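Local coordinates for isocitrate dehydrogenase [NAD] subunit 2, mitochondrial (Saccharomyces cerevisiae, PDB 3BLX), which catalyses, as one of the two kinds of subunit in an octameric mitochondrial enzyme, the NAD-dependent oxidative decarboxylation of isocitrate to 2-oxoglutarate in the citric acid cycle, at residues D130-R135 / F173-A178; R167-A172 / K205-E210. All blocks are in the same frame, centred on the assembly; numbering follows the deposited sequence.

Contact 1: residues D130-R135 / F173-A178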
loop_
_atom_site.group_PDB
_atom_site.type_symbol
_atom_site.label_atom_id
_atom_site.label_comp_id
_atom_site.label_asym_id
_atom_site.label_seq_id
_atom_site.Cartn_x
_atom_site.Cartn_y
_atom_site.Cartn_z
ATOM N N ASP B 130 38.840 6.412 -41.194
ATOM C CA ASP B 130 39.842 5.439 -40.790
ATOM C C ASP B 130 40.218 5.709 -39.330
ATOM O O ASP B 130 41.208 6.366 -39.039
ATOM C CB ASP B 130 41.057 5.471 -41.731
ATOM C CG ASP B 130 42.043 4.358 -41.445
ATOM O OD1 ASP B 130 41.848 3.645 -40.429
ATOM O OD2 ASP B 130 43.014 4.200 -42.225
ATOM N N LEU B 131 39.411 5.181 -38.418
ATOM C CA LEU B 131 39.515 5.534 -37.014
ATOM C C LEU B 131 40.153 4.424 -36.208
ATOM O O LEU B 131 39.944 3.255 -36.488
ATOM C CB LEU B 131 38.124 5.837 -36.481
ATOM C CG LEU B 131 37.530 7.068 -37.143
ATOM C CD1 LEU B 131 36.040 7.210 -36.879
ATOM C CD2 LEU B 131 38.298 8.295 -36.689
ATOM N N VAL B 132 40.938 4.795 -35.205
ATOM C CA VAL B 132 41.504 3.813 -34.280
ATOM C C VAL B 132 41.248 4.250 -32.832
ATOM O O VAL B 132 41.694 5.325 -32.426
ATOM C CB VAL B 132 43.023 3.596 -34.510
ATOM C CG1 VAL B 132 43.560 2.591 -33.535
ATOM C CG2 VAL B 132 43.265 3.117 -35.906
ATOM N N LEU B 133 40.524 3.420 -32.071
ATOM C CA LEU B 133 40.229 3.689 -30.663
ATOM C C LEU B 133 40.776 2.598 -29.737
ATOM O O LEU B 133 40.495 1.430 -29.924
ATOM C CB LEU B 133 38.729 3.835 -30.460
ATOM C CG LEU B 133 38.271 4.127 -29.025
ATOM C CD1 LEU B 133 38.843 5.432 -28.549
ATOM C CD2 LEU B 133 36.763 4.153 -28.895
ATOM N N ILE B 134 41.580 2.975 -28.753
ATOM C CA ILE B 134 42.033 2.031 -27.750
ATOM C C ILE B 134 41.300 2.352 -26.437
ATOM O O ILE B 134 41.314 3.478 -25.962
ATOM C CB ILE B 134 43.557 2.090 -27.527
ATOM C CG1 ILE B 134 44.308 1.403 -28.664
ATOM C CG2 ILE B 134 43.936 1.342 -26.290
ATOM C CD1 ILE B 134 44.384 2.188 -29.895
ATOM N N ARG B 135 40.630 1.371 -25.853
ATOM C CA ARG B 135 39.920 1.620 -24.618
ATOM C C ARG B 135 40.397 0.699 -23.496
ATOM O O ARG B 135 40.798 -0.426 -23.753
ATOM C CB ARG B 135 38.419 1.519 -24.849
ATOM C CG ARG B 135 37.842 0.169 -24.588
ATOM C CD ARG B 135 36.491 0.318 -23.842
ATOM N NE ARG B 135 35.728 -0.931 -23.783
ATOM C CZ ARG B 135 35.193 -1.540 -24.844
ATOM N NH1 ARG B 135 35.318 -1.028 -26.068
ATOM N NH2 ARG B 135 34.529 -2.676 -24.690
ATOM N N PHE B 173 50.364 4.830 -27.221
ATOM C CA PHE B 173 51.529 5.469 -27.824
ATOM C C PHE B 173 52.282 4.492 -28.750
ATOM O O PHE B 173 52.430 4.749 -29.932
ATOM C CB PHE B 173 52.454 6.032 -26.742
ATOM C CG PHE B 173 52.018 7.370 -26.204
ATOM C CD1 PHE B 173 51.752 7.550 -24.847
ATOM C CD2 PHE B 173 51.871 8.454 -27.051
ATOM C CE1 PHE B 173 51.356 8.789 -24.357
ATOM C CE2 PHE B 173 51.469 9.694 -26.558
ATOM C CZ PHE B 173 51.206 9.856 -25.207
ATOM N N GLU B 174 52.721 3.366 -28.199
ATOM C CA GLU B 174 53.446 2.325 -28.920
ATOM C C GLU B 174 52.695 1.748 -30.122
ATOM O O GLU B 174 53.288 1.207 -31.045
ATOM C CB GLU B 174 53.863 1.207 -27.970
ATOM C CG GLU B 174 54.688 1.702 -26.820
ATOM C CD GLU B 174 55.804 0.760 -26.438
ATOM O OE1 GLU B 174 55.771 0.270 -25.290
ATOM O OE2 GLU B 174 56.706 0.518 -27.280
ATOM N N TYR B 175 51.387 1.885 -30.116
ATOM C CA TYR B 175 50.579 1.429 -31.224
ATOM C C TYR B 175 50.463 2.534 -32.272
ATOM O O TYR B 175 50.298 2.264 -33.456
ATOM C CB TYR B 175 49.187 1.006 -30.718
ATOM C CG TYR B 175 48.309 0.365 -31.771
ATOM C CD1 TYR B 175 47.390 1.125 -32.507
ATOM C CD2 TYR B 175 48.406 -1.001 -32.038
ATOM C CE1 TYR B 175 46.592 0.537 -33.480
ATOM C CE2 TYR B 175 47.619 -1.601 -33.005
ATOM C CZ TYR B 175 46.712 -0.832 -33.729
ATOM O OH TYR B 175 45.930 -1.443 -34.697
ATOM N N ALA B 176 50.532 3.783 -31.847
ATOM C CA ALA B 176 50.496 4.865 -32.807
ATOM C C ALA B 176 51.822 4.890 -33.583
ATOM O O ALA B 176 51.846 4.990 -34.811
ATOM C CB ALA B 176 50.252 6.163 -32.110
ATOM N N ARG B 177 52.923 4.788 -32.848
ATOM C CA ARG B 177 54.237 4.632 -33.445
ATOM C C ARG B 177 54.255 3.436 -34.409
ATOM O O ARG B 177 54.617 3.576 -35.569
ATOM C CB ARG B 177 55.273 4.476 -32.338
ATOM C CG ARG B 177 56.597 3.906 -32.761
ATOM C CD ARG B 177 57.465 3.633 -31.532
ATOM N NE ARG B 177 57.885 4.883 -30.911
ATOM C CZ ARG B 177 58.471 4.958 -29.724
ATOM N NH1 ARG B 177 58.676 3.836 -29.045
ATOM N NH2 ARG B 177 58.845 6.140 -29.218
ATOM N N ALA B 178 53.820 2.274 -33.939
ATOM C CA ALA B 178 53.784 1.049 -34.745
ATOM C C ALA B 178 52.895 1.027 -36.017
ATOM O O ALA B 178 53.046 0.150 -36.851
ATOM C CB ALA B 178 53.455 -0.155 -33.858
#

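Contact 2: residues R167-A172 / K205-E210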
loop_
_atom_site.group_PDB
_atom_site.type_symbol
_atom_site.label_atom_id
_atom_site.label_comp_id
_atom_site.label_asym_id
_atom_site.label_seq_id
_atom_site.Cartn_x
_atom_site.Cartn_y
_atom_site.Cartn_z
ATOM N N ARG B 167 49.196 2.320 -19.115
ATOM C CA ARG B 167 49.242 0.949 -19.576
ATOM C C ARG B 167 48.402 0.799 -20.807
ATOM O O ARG B 167 48.884 0.262 -21.797
ATOM C CB ARG B 167 48.761 -0.012 -18.512
ATOM C CG ARG B 167 49.147 -1.445 -18.810
ATOM C CD ARG B 167 49.313 -2.283 -17.558
ATOM N NE ARG B 167 48.024 -2.523 -16.931
ATOM C CZ ARG B 167 47.867 -2.816 -15.648
ATOM N NH1 ARG B 167 48.936 -2.907 -14.863
ATOM N NH2 ARG B 167 46.643 -3.012 -15.156
ATOM N N VAL B 168 47.148 1.249 -20.758
ATOM C CA VAL B 168 46.430 1.538 -22.002
ATOM C C VAL B 168 47.029 2.746 -22.667
ATOM O O VAL B 168 46.961 2.858 -23.873
ATOM C CB VAL B 168 44.925 1.906 -21.850
ATOM C CG1 VAL B 168 44.048 0.753 -22.215
ATOM C CG2 VAL B 168 44.616 2.495 -20.494
ATOM N N ILE B 169 47.569 3.673 -21.882
ATOM C CA ILE B 169 48.113 4.877 -22.467
ATOM C C ILE B 169 49.487 4.582 -23.083
ATOM O O ILE B 169 49.753 4.991 -24.212
ATOM C CB ILE B 169 48.105 6.044 -21.487
ATOM C CG1 ILE B 169 46.657 6.412 -21.169
ATOM C CG2 ILE B 169 48.812 7.240 -22.073
ATOM C CD1 ILE B 169 46.506 7.486 -20.137
ATOM N N ARG B 170 50.336 3.839 -22.384
ATOM C CA ARG B 170 51.584 3.363 -23.011
ATOM C C ARG B 170 51.267 2.657 -24.313
ATOM O O ARG B 170 51.818 2.990 -25.352
ATOM C CB ARG B 170 52.392 2.404 -22.121
ATOM C CG ARG B 170 53.276 3.085 -21.124
ATOM C CD ARG B 170 54.488 2.256 -20.808
ATOM N NE ARG B 170 55.615 3.148 -20.574
ATOM C CZ ARG B 170 55.879 3.692 -19.400
ATOM N NH1 ARG B 170 55.106 3.406 -18.354
ATOM N NH2 ARG B 170 56.909 4.506 -19.264
ATOM N N TYR B 171 50.364 1.689 -24.249
ATOM C CA TYR B 171 50.035 0.898 -25.411
ATOM C C TYR B 171 49.529 1.772 -26.525
ATOM O O TYR B 171 49.787 1.486 -27.679
ATOM C CB TYR B 171 49.006 -0.185 -25.089
ATOM C CG TYR B 171 48.778 -1.119 -26.248
ATOM C CD1 TYR B 171 49.558 -2.257 -26.412
ATOM C CD2 TYR B 171 47.803 -0.851 -27.196
ATOM C CE1 TYR B 171 49.366 -3.106 -27.478
ATOM C CE2 TYR B 171 47.609 -1.691 -28.280
ATOM C CZ TYR B 171 48.397 -2.815 -28.410
ATOM O OH TYR B 171 48.208 -3.654 -29.480
ATOM N N ALA B 172 48.830 2.850 -26.194
ATOM C CA ALA B 172 48.259 3.700 -27.233
ATOM C C ALA B 172 49.351 4.414 -27.963
ATOM O O ALA B 172 49.262 4.613 -29.163
ATOM C CB ALA B 172 47.284 4.706 -26.665
ATOM N N LYS B 205 50.089 12.814 -19.804
ATOM C CA LYS B 205 51.081 13.875 -19.947
ATOM C C LYS B 205 52.473 13.450 -19.455
ATOM O O LYS B 205 53.492 13.927 -19.946
ATOM C CB LYS B 205 50.605 15.141 -19.242
ATOM C CG LYS B 205 49.446 15.819 -19.952
ATOM C CD LYS B 205 49.035 17.102 -19.240
ATOM C CE LYS B 205 47.969 17.850 -20.027
ATOM N NZ LYS B 205 47.644 19.175 -19.430
ATOM N N GLU B 206 52.498 12.525 -18.502
ATOM C CA GLU B 206 53.729 12.016 -17.903
ATOM C C GLU B 206 54.437 11.101 -18.876
ATOM O O GLU B 206 55.663 11.018 -18.894
ATOM C CB GLU B 206 53.400 11.209 -16.647
ATOM C CG GLU B 206 54.432 11.285 -15.541
ATOM C CD GLU B 206 54.348 12.586 -14.753
ATOM O OE1 GLU B 206 53.244 12.946 -14.272
ATOM O OE2 GLU B 206 55.400 13.244 -14.610
ATOM N N LEU B 207 53.645 10.388 -19.672
ATOM C CA LEU B 207 54.174 9.449 -20.646
ATOM C C LEU B 207 54.518 10.168 -21.931
ATOM O O LEU B 207 55.257 9.641 -22.753
ATOM C CB LEU B 207 53.143 8.376 -20.948
ATOM C CG LEU B 207 52.730 7.496 -19.780
ATOM C CD1 LEU B 207 51.738 6.442 -20.243
ATOM C CD2 LEU B 207 53.957 6.858 -19.142
ATOM N N SER B 208 53.967 11.367 -22.088
ATOM C CA SER B 208 54.132 12.171 -23.289
ATOM C C SER B 208 55.620 12.393 -23.610
ATOM O O SER B 208 56.021 12.427 -24.786
ATOM C CB SER B 208 53.395 13.502 -23.099
ATOM O OG SER B 208 53.348 14.259 -24.287
ATOM N N LYS B 209 56.423 12.510 -22.551
ATOM C CA LYS B 209 57.831 12.844 -22.655
ATOM C C LYS B 209 58.696 11.655 -23.026
ATOM O O LYS B 209 59.793 11.841 -23.533
ATOM C CB LYS B 209 58.339 13.503 -21.367
ATOM C CG LYS B 209 58.178 12.673 -20.110
ATOM C CD LYS B 209 58.084 13.589 -18.894
ATOM C CE LYS B 209 57.125 14.764 -19.155
ATOM N NZ LYS B 209 56.861 15.576 -17.928
ATOM N N GLU B 210 58.203 10.446 -22.782
ATOM C CA GLU B 210 58.911 9.242 -23.208
ATOM C C GLU B 210 58.590 8.856 -24.638
ATOM O O GLU B 210 59.058 7.837 -25.125
ATOM C CB GLU B 210 58.617 8.067 -22.301
ATOM C CG GLU B 210 58.783 8.380 -20.847
ATOM C CD GLU B 210 58.553 7.167 -19.989
ATOM O OE1 GLU B 210 58.917 6.057 -20.446
ATOM O OE2 GLU B 210 58.014 7.326 -18.866
#

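Contact 1: residues D130-R135 / F173-A178
Tyr175 reaches from its helix to the strand and sets its ring against Val132 and Ile134, the two strand residues that meet it. CE1 of Tyr175 lies 3.7 Å from CG1 of Val132, and CD1 of the same ring is 4.1 Å from CD1 of Ile134, so neighbouring ring carbons serve one aliphatic partner each. Both methyls approach the ring obliquely. They also touch each other, Val132 CG1 being 3.8 Å from Ile134 CD1, and form a continuous apolar surface for the ring. The backbones stay well apart, 9.2 Å between the CA atoms of Ile134 and Tyr175; the tyrosine bridges this spacing because its CG is anti to the backbone N (chi1 -173°), which carries the ring out from the helix.

This is the sheet-helix interface of an α/β/α sandwich, the core of the isocitrate and isopropylmalate dehydrogenase fold. Strand 130-136 runs between strands 109-117 and 238-242; Val132 and Ile134 face helix 162-178, whereas Leu131 and Leu133 pack against helix 244-258 on the other face. Val113 of the neighbouring strand adds to the tight side, touching both Ile134 and Tyr175.

On the solvent side the helix carries charged residues instead. The exposed Arg177 makes a salt bridge with Asp213, and the partly exposed Glu174 accepts a weak hydrogen bond from the backbone N of Ser7. Tyr175 stands between these environments, itself partly exposed although Val132 and Ile134 are buried.

Contact 2: residues R167-A172 / K205-E210
Leu207 projects from helix 195-208 onto Ile169 and Arg170 of helix 162-178, while Glu210, just beyond the second helix, holds the arginine's charged end. The two helices are neighbours in one helical layer of the α/β/α sandwich, with strand 183-188 between them in the sequence.

The cross-helix polar link runs from NH2 of Arg170 to OE1 of Glu210, 2.8 Å away, as a hydrogen bond within a salt bridge. The N-H...O angle of 135° makes it noticeably bent. OE1 lies close to the guanidinium plane and is approached on its syn side, but the donor sits 33° out of the carboxylate plane, and the two flat groups are turned 58° from one another. The remaining guanidinium nitrogens have partners too: NH1 forms a salt bridge with Glu166 OE2, and NE makes a weak hydrogen bond to the hydroxyl of Tyr211. Two carboxylates thus share one positive group, an arrangement that would be expected to stabilise its charge. Replacing Arg170 by an alanine would probably leave Glu210 and Glu166 without their common cationic mate and uncover the methyl of Leu207 beneath the guanidinium.

That methyl, CD2 of Leu207, lies over one guanidinium face, 3.7 Å from CZ of Arg170, with the two side chains crossing at about a right angle. Arg170 sets CG anti to its carbonyl carbon and bends its chain at chi3, which brings the guanidinium over CD2 with NH2 at Glu210. In the backbone, Glu210 N donates to the carbonyl O of Leu207 at 3.1 Å, which ties Glu210 to the leucine that packs against the same arginine. The other branch, CD1, passes 3.8 Å from CG of Arg170 and comes to rest 3.5 Å from CG2 of Ile169.

In the fold
Helix 162-178 takes part in both contacts: residues 173-178 meet the sheet in contact 1 and residues 167-172 meet helix 195-208 in contact 2, with the contact centres 12 Å apart. They also join directly. Val168 CG1 lies 4.1 Å from Ile134 CG2, and Phe173 CE1 lies 3.9 Å from Leu207 CB. The strand of contact 1 carries Arg135, which probably binds substrate, as in relatives, and is hydrogen-bonded to Tyr142, a likely catalytic residue. The side chain of Ile169 is about 10 Å from that of Arg135, and none of the touching residues of contact 2 is among the predicted substrate, metal or catalytic residues.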